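Local structure of adenylation domain (Streptomyces sp., 5N9X) at residues Val426-Glu439 with Ala451-Leu465. The protein is an adenylation domain of the AMP-binding enzyme family, with adenosine-5'-triphosphate and threonine bound. Numbering follows the deposited sequence.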
loop_
_atom_site.group_PDB
_atom_site.type_symbol
_atom_site.label_atom_id
_atom_site.label_comp_id
_atom_site.label_asym_id
_atom_site.label_seq_id
_atom_site.Cartn_x
_atom_site.Cartn_y
_atom_site.Cartn_z
ATOM N N VAL A 426 -10.153 -19.312 -10.054
ATOM C CA VAL A 426 -11.476 -19.861 -9.739
ATOM C C VAL A 426 -11.902 -20.945 -10.738
ATOM O O VAL A 426 -11.316 -21.069 -11.822
ATOM C CB VAL A 426 -12.561 -18.743 -9.733
ATOM C CG1 VAL A 426 -12.072 -17.515 -8.953
ATOM C CG2 VAL A 426 -12.947 -18.351 -11.155
ATOM N N LYS A 427 -12.919 -21.730 -10.385
ATOM C CA LYS A 427 -13.443 -22.720 -11.325
ATOM C C LYS A 427 -14.924 -22.510 -11.627
ATOM O O LYS A 427 -15.704 -22.116 -10.758
ATOM C CB LYS A 427 -13.162 -24.157 -10.834
ATOM C CG LYS A 427 -13.718 -24.562 -9.483
ATOM C CD LYS A 427 -13.283 -26.000 -9.174
ATOM C CE LYS A 427 -13.734 -26.448 -7.797
ATOM N NZ LYS A 427 -13.065 -25.672 -6.707
ATOM N N LEU A 428 -15.274 -22.743 -12.892
ATOM C CA LEU A 428 -16.596 -22.456 -13.440
ATOM C C LEU A 428 -16.969 -23.504 -14.478
ATOM O O LEU A 428 -16.287 -23.630 -15.504
ATOM C CB LEU A 428 -16.634 -21.061 -14.086
ATOM C CG LEU A 428 -17.989 -20.558 -14.613
ATOM C CD1 LEU A 428 -19.074 -20.651 -13.534
ATOM C CD2 LEU A 428 -17.914 -19.145 -15.205
ATOM N N ARG A 429 -18.051 -24.238 -14.213
ATOM C CA ARG A 429 -18.556 -25.279 -15.110
ATOM C C ARG A 429 -17.448 -26.183 -15.679
ATOM O O ARG A 429 -17.325 -26.330 -16.899
ATOM C CB ARG A 429 -19.357 -24.639 -16.258
ATOM C CG ARG A 429 -19.983 -23.273 -15.922
ATOM C CD ARG A 429 -21.126 -22.895 -16.868
ATOM N NE ARG A 429 -21.957 -24.053 -17.185
ATOM C CZ ARG A 429 -23.032 -24.030 -17.970
ATOM N NH1 ARG A 429 -23.446 -22.894 -18.524
ATOM N NH2 ARG A 429 -23.706 -25.154 -18.189
ATOM N N GLY A 430 -16.635 -26.773 -14.801
ATOM C CA GLY A 430 -15.635 -27.749 -15.223
ATOM C C GLY A 430 -14.261 -27.218 -15.635
ATOM O O GLY A 430 -13.316 -27.988 -15.803
ATOM N N HIS A 431 -14.152 -25.902 -15.800
ATOM C CA HIS A 431 -12.890 -25.270 -16.161
ATOM C C HIS A 431 -12.309 -24.423 -15.046
ATOM O O HIS A 431 -13.035 -23.842 -14.245
ATOM C CB HIS A 431 -13.054 -24.374 -17.381
ATOM C CG HIS A 431 -13.595 -25.062 -18.595
ATOM N ND1 HIS A 431 -12.805 -25.827 -19.430
ATOM C CD2 HIS A 431 -14.826 -25.041 -19.161
ATOM C CE1 HIS A 431 -13.535 -26.273 -20.435
ATOM N NE2 HIS A 431 -14.765 -25.812 -20.297
ATOM N N ARG A 432 -10.980 -24.327 -15.024
ATOM C CA ARG A 432 -10.252 -23.428 -14.115
ATOM C C ARG A 432 -9.897 -22.132 -14.828
ATOM O O ARG A 432 -9.312 -22.169 -15.917
ATOM C CB ARG A 432 -8.969 -24.062 -13.595
ATOM C CG ARG A 432 -8.147 -23.129 -12.725
ATOM C CD ARG A 432 -6.732 -23.628 -12.507
ATOM N NE ARG A 432 -6.621 -24.479 -11.328
ATOM C CZ ARG A 432 -5.470 -24.778 -10.738
ATOM N NH1 ARG A 432 -4.334 -24.288 -11.213
ATOM N NH2 ARG A 432 -5.452 -25.562 -9.671
ATOM N N ILE A 433 -10.264 -21.000 -14.234
ATOM C CA ILE A 433 -10.032 -19.714 -14.857
ATOM C C ILE A 433 -9.125 -18.835 -14.012
ATOM O O ILE A 433 -9.376 -18.605 -12.821
ATOM C CB ILE A 433 -11.355 -18.982 -15.124
ATOM C CG1 ILE A 433 -12.244 -19.818 -16.048
ATOM C CG2 ILE A 433 -11.099 -17.618 -15.744
ATOM C CD1 ILE A 433 -13.727 -19.511 -15.965
ATOM N N GLU A 434 -8.061 -18.371 -14.654
ATOM C CA GLU A 434 -7.245 -17.289 -14.140
ATOM C C GLU A 434 -7.905 -15.963 -14.479
ATOM O O GLU A 434 -7.705 -15.459 -15.585
ATOM C CB GLU A 434 -5.850 -17.342 -14.751
ATOM C CG GLU A 434 -5.225 -18.705 -14.651
ATOM C CD GLU A 434 -4.735 -18.999 -13.261
ATOM O OE1 GLU A 434 -4.370 -18.036 -12.551
ATOM O OE2 GLU A 434 -4.719 -20.190 -12.877
ATOM N N LEU A 435 -8.695 -15.413 -13.555
ATOM C CA LEU A 435 -9.416 -14.165 -13.808
ATOM C C LEU A 435 -8.431 -13.080 -14.260
ATOM O O LEU A 435 -8.715 -12.283 -15.158
ATOM C CB LEU A 435 -10.196 -13.724 -12.559
ATOM C CG LEU A 435 -11.384 -14.635 -12.157
ATOM C CD1 LEU A 435 -11.961 -14.279 -10.805
ATOM C CD2 LEU A 435 -12.493 -14.663 -13.201
ATOM N N SER A 436 -7.252 -13.086 -13.654
ATOM C CA SER A 436 -6.218 -12.113 -13.963
ATOM C C SER A 436 -5.668 -12.211 -15.399
ATOM O O SER A 436 -5.286 -11.200 -15.974
ATOM C CB SER A 436 -5.085 -12.255 -12.943
ATOM O OG SER A 436 -4.063 -11.316 -13.188
ATOM N N ASP A 437 -5.629 -13.413 -15.966
ATOM C CA ASP A 437 -5.273 -13.603 -17.388
ATOM C C ASP A 437 -6.311 -13.050 -18.364
ATOM O O ASP A 437 -5.963 -12.518 -19.428
ATOM C CB ASP A 437 -5.075 -15.082 -17.710
ATOM C CG ASP A 437 -3.833 -15.669 -17.068
ATOM O OD1 ASP A 437 -3.141 -14.963 -16.292
ATOM O OD2 ASP A 437 -3.574 -16.869 -17.324
ATOM N N VAL A 438 -7.586 -13.200 -18.021
ATOM C CA VAL A 438 -8.662 -12.632 -18.837
ATOM C C VAL A 438 -8.527 -11.126 -18.868
ATOM O O VAL A 438 -8.705 -10.474 -19.907
ATOM C CB VAL A 438 -10.052 -12.970 -18.289
ATOM C CG1 VAL A 438 -11.092 -12.771 -19.370
ATOM C CG2 VAL A 438 -10.065 -14.383 -17.727
ATOM N N GLU A 439 -8.222 -10.596 -17.691
ATOM C CA GLU A 439 -8.112 -9.173 -17.480
ATOM C C GLU A 439 -7.029 -8.645 -18.412
ATOM O O GLU A 439 -7.260 -7.705 -19.163
ATOM C CB GLU A 439 -7.780 -8.872 -16.009
ATOM C CG GLU A 439 -8.957 -8.520 -15.107
ATOM C CD GLU A 439 -8.632 -8.739 -13.613
ATOM O OE1 GLU A 439 -7.479 -8.459 -13.187
ATOM O OE2 GLU A 439 -9.532 -9.197 -12.868
ATOM N N ALA A 451 -9.155 -3.199 -16.781
ATOM C CA ALA A 451 -10.235 -4.182 -16.764
ATOM C C ALA A 451 -10.348 -4.928 -15.426
ATOM O O ALA A 451 -9.350 -5.201 -14.778
ATOM C CB ALA A 451 -10.039 -5.177 -17.902
ATOM N N VAL A 452 -11.576 -5.260 -15.033
ATOM C CA VAL A 452 -11.841 -6.139 -13.892
ATOM C C VAL A 452 -12.729 -7.286 -14.362
ATOM O O VAL A 452 -13.824 -7.048 -14.881
ATOM C CB VAL A 452 -12.531 -5.391 -12.742
ATOM C CG1 VAL A 452 -12.944 -6.350 -11.614
ATOM C CG2 VAL A 452 -11.643 -4.288 -12.228
ATOM N N VAL A 453 -12.259 -8.519 -14.205
ATOM C CA VAL A 453 -13.018 -9.668 -14.670
ATOM C C VAL A 453 -13.368 -10.544 -13.480
ATOM O O VAL A 453 -12.488 -10.872 -12.680
ATOM C CB VAL A 453 -12.235 -10.507 -15.713
ATOM C CG1 VAL A 453 -13.044 -11.734 -16.130
ATOM C CG2 VAL A 453 -11.867 -9.672 -16.925
ATOM N N TRP A 454 -14.638 -10.912 -13.338
ATOM C CA TRP A 454 -15.018 -11.812 -12.243
ATOM C C TRP A 454 -16.168 -12.763 -12.593
ATOM O O TRP A 454 -16.828 -12.611 -13.614
ATOM C CB TRP A 454 -15.373 -11.000 -10.984
ATOM C CG TRP A 454 -16.676 -10.285 -11.024
ATOM C CD1 TRP A 454 -17.829 -10.620 -10.359
ATOM C CD2 TRP A 454 -16.967 -9.090 -11.748
ATOM N NE1 TRP A 454 -18.815 -9.700 -10.627
ATOM C CE2 TRP A 454 -18.317 -8.753 -11.478
ATOM C CE3 TRP A 454 -16.223 -8.275 -12.613
ATOM C CZ2 TRP A 454 -18.930 -7.632 -12.034
ATOM C CZ3 TRP A 454 -16.828 -7.167 -13.171
ATOM C CH2 TRP A 454 -18.173 -6.853 -12.884
ATOM N N VAL A 455 -16.370 -13.767 -11.752
ATOM C CA VAL A 455 -17.564 -14.590 -11.848
ATOM C C VAL A 455 -18.704 -13.872 -11.127
ATOM O O VAL A 455 -18.584 -13.494 -9.978
ATOM C CB VAL A 455 -17.343 -16.005 -11.268
ATOM C CG1 VAL A 455 -18.623 -16.848 -11.399
ATOM C CG2 VAL A 455 -16.197 -16.690 -12.007
ATOM N N HIS A 456 -19.798 -13.635 -11.826
ATOM C CA HIS A 456 -20.925 -12.951 -11.198
ATOM C C HIS A 456 -22.108 -13.881 -11.009
ATOM O O HIS A 456 -22.503 -14.576 -11.944
ATOM C CB HIS A 456 -21.343 -11.748 -12.037
ATOM C CG HIS A 456 -22.255 -10.807 -11.330
ATOM N ND1 HIS A 456 -21.799 -9.871 -10.423
ATOM C CD2 HIS A 456 -23.591 -10.626 -11.423
ATOM C CE1 HIS A 456 -22.819 -9.163 -9.981
ATOM N NE2 HIS A 456 -23.918 -9.600 -10.571
ATOM N N GLU A 457 -22.684 -13.890 -9.816
ATOM C CA GLU A 457 -23.886 -14.685 -9.603
ATOM C C GLU A 457 -25.118 -13.891 -10.029
ATOM O O GLU A 457 -25.557 -12.984 -9.331
ATOM C CB GLU A 457 -23.999 -15.124 -8.141
ATOM C CG GLU A 457 -24.502 -16.549 -7.966
ATOM C CD GLU A 457 -25.048 -16.817 -6.566
ATOM O OE1 GLU A 457 -26.291 -16.793 -6.418
ATOM O OE2 GLU A 457 -24.252 -17.077 -5.627
ATOM N N PHE A 458 -25.654 -14.209 -11.201
ATOM C CA PHE A 458 -26.831 -13.513 -11.712
ATOM C C PHE A 458 -28.017 -14.032 -10.915
ATOM O O PHE A 458 -28.919 -13.291 -10.516
ATOM C CB PHE A 458 -27.006 -13.758 -13.215
ATOM C CG PHE A 458 -26.040 -12.988 -14.073
ATOM C CD1 PHE A 458 -24.770 -13.490 -14.326
ATOM C CD2 PHE A 458 -26.397 -11.759 -14.622
ATOM C CE1 PHE A 458 -23.868 -12.783 -15.106
ATOM C CE2 PHE A 458 -25.499 -11.046 -15.408
ATOM C CZ PHE A 458 -24.230 -11.563 -15.647
ATOM N N ALA A 459 -27.974 -15.337 -10.692
ATOM C CA ALA A 459 -28.867 -16.049 -9.804
ATOM C C ALA A 459 -28.054 -17.219 -9.281
ATOM O O ALA A 459 -27.012 -17.540 -9.857
ATOM C CB ALA A 459 -30.117 -16.528 -10.537
ATOM N N PRO A 460 -28.510 -17.855 -8.188
ATOM C CA PRO A 460 -27.934 -19.141 -7.763
ATOM C C PRO A 460 -27.728 -20.147 -8.904
ATOM O O PRO A 460 -26.699 -20.834 -8.935
ATOM C CB PRO A 460 -28.962 -19.653 -6.758
ATOM C CG PRO A 460 -29.472 -18.396 -6.129
ATOM C CD PRO A 460 -29.529 -17.375 -7.236
ATOM N N GLY A 461 -28.675 -20.220 -9.836
ATOM C CA GLY A 461 -28.518 -21.087 -10.990
ATOM C C GLY A 461 -27.501 -20.605 -12.020
ATOM O O GLY A 461 -26.751 -21.404 -12.583
ATOM N N ASP A 462 -27.469 -19.295 -12.247
ATOM C CA ASP A 462 -26.700 -18.705 -13.338
ATOM C C ASP A 462 -25.439 -18.000 -12.839
ATOM O O ASP A 462 -25.510 -16.877 -12.339
ATOM C CB ASP A 462 -27.586 -17.718 -14.109
ATOM C CG ASP A 462 -26.971 -17.259 -15.427
ATOM O OD1 ASP A 462 -26.013 -17.904 -15.918
ATOM O OD2 ASP A 462 -27.479 -16.252 -15.980
ATOM N N SER A 463 -24.290 -18.657 -12.965
ATOM C CA SER A 463 -23.009 -18.013 -12.676
ATOM C C SER A 463 -22.197 -17.809 -13.954
ATOM O O SER A 463 -21.834 -18.780 -14.622
ATOM C CB SER A 463 -22.198 -18.833 -11.666
ATOM O OG SER A 463 -22.478 -18.437 -10.335
ATOM N N ARG A 464 -21.902 -16.553 -14.292
ATOM C CA ARG A 464 -21.145 -16.273 -15.518
ATOM C C ARG A 464 -20.012 -15.252 -15.373
ATOM O O ARG A 464 -20.049 -14.344 -14.524
ATOM C CB ARG A 464 -22.092 -15.803 -16.641
ATOM C CG ARG A 464 -23.179 -16.790 -17.061
ATOM C CD ARG A 464 -24.014 -16.269 -18.233
ATOM N NE ARG A 464 -25.150 -15.480 -17.758
ATOM C CZ ARG A 464 -25.344 -14.189 -18.031
ATOM N NH1 ARG A 464 -24.489 -13.523 -18.802
ATOM N NH2 ARG A 464 -26.405 -13.565 -17.541
ATOM N N LEU A 465 -19.011 -15.436 -16.236
ATOM C CA LEU A 465 -17.893 -14.519 -16.430
ATOM C C LEU A 465 -18.317 -13.139 -16.921
ATOM O O LEU A 465 -18.985 -13.008 -17.950
ATOM C CB LEU A 465 -16.907 -15.103 -17.431
ATOM C CG LEU A 465 -15.577 -15.616 -16.893
ATOM C CD1 LEU A 465 -14.584 -15.788 -18.028
ATOM C CD2 LEU A 465 -15.061 -14.657 -15.852
#
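Glu-439 of helix 435-443 lies against the edge strand 450-457 and is joined to it by a hydrogen bond. Glu-439 CB is still 4.2 Å from Ala-451 O. Glu-439 CG then settles over the backbone, 3.4 Å from the same Ala-451 O, and also packs on Val-453 CG2. The chain runs on extended from CG (chi2 159°), which carries the carboxylate across the strand to Val-453 N. There Glu-439 OE2 accepts a hydrogen bond from Val-453 N, 3.1 Å away. The bond is nearly straight, 173° at the hydrogen, and uses the anti side of the carboxylate, somewhat out of its plane. OE2 also forms a salt bridge with Arg-518, so two groups grip this oxygen. OE1 makes a long, weak ion pair with Arg-443.

The other contacts are made by apolar side chains, partly against backbone carbonyls. Val-438 and Val-453 cross at about a right angle, with Val-438 CB 3.9 Å from Val-453 CG1. Leu-435 rests its CB on Val-453 O. Leu-435 and Leu-465 run past one another in opposite senses, and Leu-435 CD2 touches Leu-465 CD2 at 3.7 Å. Farther along, Val-426 CG2 meets Val-455 CG2 at 3.7 Å. Leu-428 CD1 comes to 3.5 Å from Ser-463 O.

Strands 425-428 and 431-434 form a hairpin with a type I' turn. This hairpin and helix 435-443 pack on one face of the sheet formed by 450-457, 463-470 and 501-505. Helix 518-528 packs against Val-452 and Trp-454, whose side chains leave strand 450-457 on the other face. The contact thus belongs to the small C-terminal alpha/beta part of the adenylation fold.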